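Local structure of germination protein YpeB (Bacillus megaterium QM B1551, 5BOI) at residues K35-L47 with Y59-W71. The protein is involved in the germination of Bacillus spores, this C-terminal portion being built of PepSY domains and probably acting as an inhibitor. Residues are numbered along the deposited sequence; the frame is centred on the assembly and turned at random.
Sequences KSGKDADYEVYSL and YMDITQKGGYPLW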
# COMPACT_ATOMS: atom_id res chain seq x y z
N LYS A 35 21.27 -13.90 2.79
CA LYS A 35 20.51 -14.53 1.71
C LYS A 35 19.58 -15.61 2.26
O LYS A 35 19.90 -16.28 3.24
CB LYS A 35 21.46 -15.13 0.66
CG LYS A 35 22.43 -16.16 1.22
CD LYS A 35 23.16 -16.97 0.14
CE LYS A 35 22.40 -17.06 -1.17
NZ LYS A 35 23.20 -17.76 -2.22
N SER A 36 18.42 -15.78 1.63
CA SER A 36 17.47 -16.81 2.03
C SER A 36 18.03 -18.21 1.77
O SER A 36 18.69 -18.45 0.76
CB SER A 36 16.13 -16.62 1.31
OG SER A 36 16.30 -16.62 -0.10
N GLY A 37 17.78 -19.13 2.70
CA GLY A 37 18.28 -20.49 2.59
C GLY A 37 17.58 -21.33 1.53
O GLY A 37 16.69 -20.84 0.84
N LYS A 38 17.98 -22.59 1.41
CA LYS A 38 17.43 -23.48 0.40
C LYS A 38 16.05 -24.01 0.81
O LYS A 38 15.32 -24.56 -0.02
CB LYS A 38 18.39 -24.64 0.13
CG LYS A 38 19.45 -24.86 1.20
CD LYS A 38 20.55 -25.81 0.73
CE LYS A 38 21.43 -25.10 -0.30
NZ LYS A 38 22.72 -25.78 -0.57
N ASP A 39 15.70 -23.84 2.08
CA ASP A 39 14.38 -24.23 2.56
C ASP A 39 13.39 -23.10 2.27
O ASP A 39 12.18 -23.32 2.20
CB ASP A 39 14.43 -24.54 4.06
CG ASP A 39 13.14 -25.16 4.59
OD1 ASP A 39 12.23 -25.45 3.78
OD2 ASP A 39 13.03 -25.35 5.82
N ALA A 40 13.91 -21.88 2.08
CA ALA A 40 13.07 -20.70 1.90
C ALA A 40 12.02 -20.85 0.81
O ALA A 40 12.26 -21.48 -0.22
CB ALA A 40 13.94 -19.48 1.62
N ASP A 41 10.85 -20.26 1.04
CA ASP A 41 9.79 -20.22 0.05
C ASP A 41 10.08 -19.16 -1.02
O ASP A 41 9.70 -19.31 -2.18
CB ASP A 41 8.44 -19.93 0.71
CG ASP A 41 8.02 -21.02 1.69
OD1 ASP A 41 8.37 -22.19 1.47
OD2 ASP A 41 7.34 -20.69 2.69
N TYR A 42 10.75 -18.08 -0.61
CA TYR A 42 11.05 -16.97 -1.51
C TYR A 42 12.53 -16.62 -1.50
O TYR A 42 13.18 -16.64 -0.45
CB TYR A 42 10.22 -15.74 -1.14
CG TYR A 42 8.73 -15.92 -1.31
CD1 TYR A 42 8.13 -15.75 -2.55
CD2 TYR A 42 7.92 -16.26 -0.23
CE1 TYR A 42 6.77 -15.91 -2.72
CE2 TYR A 42 6.56 -16.42 -0.39
CZ TYR A 42 5.99 -16.25 -1.63
OH TYR A 42 4.63 -16.41 -1.79
N GLU A 43 13.06 -16.29 -2.67
CA GLU A 43 14.45 -15.89 -2.79
C GLU A 43 14.57 -14.40 -2.51
O GLU A 43 14.20 -13.57 -3.34
CB GLU A 43 14.99 -16.23 -4.18
CG GLU A 43 15.06 -17.73 -4.43
CD GLU A 43 15.61 -18.06 -5.81
OE1 GLU A 43 15.01 -17.61 -6.81
OE2 GLU A 43 16.63 -18.77 -5.88
N VAL A 44 15.10 -14.08 -1.34
CA VAL A 44 15.14 -12.71 -0.85
C VAL A 44 16.47 -12.41 -0.15
O VAL A 44 17.06 -13.28 0.49
CB VAL A 44 13.96 -12.45 0.13
CG1 VAL A 44 14.12 -11.15 0.89
CG2 VAL A 44 12.63 -12.47 -0.62
N TYR A 45 16.96 -11.18 -0.31
CA TYR A 45 18.09 -10.68 0.48
C TYR A 45 17.61 -9.87 1.69
O TYR A 45 16.97 -8.83 1.52
CB TYR A 45 19.02 -9.81 -0.36
CG TYR A 45 19.70 -10.56 -1.48
CD1 TYR A 45 20.82 -11.34 -1.22
CD2 TYR A 45 19.27 -10.44 -2.79
CE1 TYR A 45 21.46 -12.03 -2.23
CE2 TYR A 45 19.91 -11.12 -3.82
CZ TYR A 45 21.00 -11.91 -3.53
OH TYR A 45 21.65 -12.59 -4.53
N SER A 46 17.91 -10.36 2.89
CA SER A 46 17.54 -9.64 4.11
C SER A 46 18.67 -8.73 4.56
O SER A 46 19.75 -9.20 4.92
CB SER A 46 17.20 -10.63 5.24
OG SER A 46 15.86 -11.07 5.14
N LEU A 47 18.41 -7.43 4.56
CA LEU A 47 19.43 -6.45 4.90
C LEU A 47 19.17 -5.84 6.27
O LEU A 47 18.01 -5.59 6.64
CB LEU A 47 19.50 -5.34 3.85
CG LEU A 47 20.12 -5.65 2.49
CD1 LEU A 47 19.35 -6.73 1.73
CD2 LEU A 47 20.18 -4.39 1.66
N TYR A 59 15.64 -2.56 8.51
CA TYR A 59 15.58 -3.88 7.91
C TYR A 59 14.91 -3.78 6.55
O TYR A 59 13.84 -3.18 6.42
CB TYR A 59 14.83 -4.86 8.81
CG TYR A 59 15.32 -4.83 10.24
CD1 TYR A 59 14.83 -3.89 11.15
CD2 TYR A 59 16.30 -5.71 10.68
CE1 TYR A 59 15.28 -3.86 12.46
CE2 TYR A 59 16.76 -5.68 11.99
CZ TYR A 59 16.24 -4.75 12.87
OH TYR A 59 16.70 -4.71 14.17
N MET A 60 15.54 -4.36 5.54
CA MET A 60 15.01 -4.25 4.20
C MET A 60 15.13 -5.56 3.46
O MET A 60 16.18 -6.21 3.48
CB MET A 60 15.74 -3.16 3.42
CG MET A 60 15.19 -3.00 2.01
SD MET A 60 15.74 -1.48 1.21
CE MET A 60 14.73 -1.50 -0.27
N ASP A 61 14.05 -5.95 2.80
CA ASP A 61 14.07 -7.14 1.99
C ASP A 61 13.94 -6.78 0.51
O ASP A 61 13.13 -5.93 0.11
CB ASP A 61 12.95 -8.10 2.42
CG ASP A 61 13.20 -8.68 3.81
OD1 ASP A 61 13.93 -9.69 3.91
OD2 ASP A 61 12.67 -8.13 4.80
N ILE A 62 14.77 -7.43 -0.30
CA ILE A 62 14.77 -7.22 -1.73
C ILE A 62 14.75 -8.58 -2.41
O ILE A 62 15.34 -9.54 -1.92
CB ILE A 62 16.01 -6.41 -2.19
CG1 ILE A 62 16.20 -5.18 -1.30
CG2 ILE A 62 15.90 -6.04 -3.66
CD1 ILE A 62 17.20 -4.18 -1.83
N THR A 63 14.06 -8.67 -3.54
CA THR A 63 13.93 -9.93 -4.24
C THR A 63 15.27 -10.29 -4.88
O THR A 63 15.91 -9.46 -5.53
CB THR A 63 12.83 -9.87 -5.31
OG1 THR A 63 13.08 -8.77 -6.20
CG2 THR A 63 11.48 -9.66 -4.65
N GLN A 64 15.71 -11.53 -4.67
CA GLN A 64 16.94 -12.01 -5.28
C GLN A 64 16.81 -11.88 -6.79
O GLN A 64 17.79 -11.57 -7.49
CB GLN A 64 17.22 -13.46 -4.88
CG GLN A 64 17.74 -13.63 -3.45
CD GLN A 64 18.16 -15.06 -3.14
OE1 GLN A 64 17.74 -15.64 -2.14
NE2 GLN A 64 19.01 -15.62 -4.00
N LYS A 65 15.61 -12.10 -7.29
CA LYS A 65 15.31 -11.90 -8.69
C LYS A 65 14.81 -10.48 -8.96
O LYS A 65 13.88 -9.99 -8.31
CB LYS A 65 14.30 -12.95 -9.15
CG LYS A 65 12.92 -12.80 -8.56
CD LYS A 65 11.91 -13.83 -9.08
CE LYS A 65 12.19 -14.33 -10.49
NZ LYS A 65 11.41 -15.59 -10.69
N GLY A 66 15.49 -9.79 -9.87
CA GLY A 66 15.05 -8.47 -10.30
C GLY A 66 15.28 -7.31 -9.34
O GLY A 66 15.03 -6.16 -9.69
N GLY A 67 15.74 -7.62 -8.12
CA GLY A 67 16.05 -6.59 -7.14
C GLY A 67 14.93 -5.60 -6.84
O GLY A 67 15.14 -4.39 -6.90
N TYR A 68 13.76 -6.13 -6.52
CA TYR A 68 12.58 -5.31 -6.22
C TYR A 68 12.52 -4.94 -4.75
O TYR A 68 12.69 -5.81 -3.90
CB TYR A 68 11.31 -6.06 -6.60
CG TYR A 68 10.81 -5.78 -7.99
CD1 TYR A 68 10.02 -4.67 -8.26
CD2 TYR A 68 11.12 -6.63 -9.05
CE1 TYR A 68 9.55 -4.42 -9.53
CE2 TYR A 68 10.66 -6.39 -10.32
CZ TYR A 68 9.87 -5.28 -10.56
OH TYR A 68 9.41 -5.04 -11.83
N PRO A 69 12.26 -3.66 -4.44
CA PRO A 69 12.06 -3.31 -3.04
C PRO A 69 10.80 -4.00 -2.56
O PRO A 69 9.71 -3.67 -3.01
CB PRO A 69 11.89 -1.79 -3.05
CG PRO A 69 12.31 -1.34 -4.41
CD PRO A 69 12.07 -2.50 -5.33
N LEU A 70 10.96 -4.95 -1.66
CA LEU A 70 9.82 -5.75 -1.21
C LEU A 70 9.23 -5.25 0.11
O LEU A 70 8.02 -5.10 0.24
CB LEU A 70 10.26 -7.20 -1.07
CG LEU A 70 9.16 -8.23 -0.86
CD1 LEU A 70 8.25 -8.29 -2.08
CD2 LEU A 70 9.79 -9.57 -0.56
N TRP A 71 10.10 -5.01 1.10
CA TRP A 71 9.67 -4.70 2.46
C TRP A 71 10.75 -3.88 3.18
O TRP A 71 11.94 -4.11 2.96
CB TRP A 71 9.35 -5.99 3.23
CG TRP A 71 8.78 -5.79 4.61
CD1 TRP A 71 7.46 -5.61 4.94
CD2 TRP A 71 9.51 -5.78 5.84
NE1 TRP A 71 7.33 -5.48 6.31
CE2 TRP A 71 8.57 -5.58 6.88
CE3 TRP A 71 10.86 -5.91 6.17
CZ2 TRP A 71 8.95 -5.50 8.23
CZ3 TRP A 71 11.23 -5.84 7.51
CH2 TRP A 71 10.28 -5.64 8.51
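Tyr-45 and Leu-47 pair with Ile-62 and Met-60 as antiparallel hydrogen-bonded pairs; the axes of 44-47 and 59-63 approach to 4.6 Å, their directions 161° apart. Four backbone bonds join these pairs, and Gln-64 N adds one more backbone hydrogen bond, to Glu-43 O (2.9 Å), just beyond the last pair, reaching it from above the carbonyl plane. Just past the strand, the Gln-64 side chain reaches toward the other segment. Its CG lies over one face of the Tyr-45 ring, 3.7 Å from the centroid, a CH-pi contact displaced toward the rim. Beyond CG the chain is extended (chi2 -173°), which carries the amide past Glu-43 CB until OE1 accepts a hydrogen bond from Ser-36 OG (2.7 Å), nearly in line with its C=O. The Tyr-45 OH is hydrogen-bonded to Val-10 O. On the opposite face, Ser-46 OG donates to Asp-61 OD1 (2.7 Å), which also touches Val-44 CG1, while Val-44 CG2 meets Leu-70 CD2 at 4.1 Å. Opposite Asp-61, strand 69-74 spends two residues, Leu-70 and Trp-71, a classic beta bulge. Helix 12-22 packs on the hairpin face bearing Tyr-45, Leu-47, Met-60 and Ile-62, a helix on an antiparallel sheet, consistent with a PepSY domain.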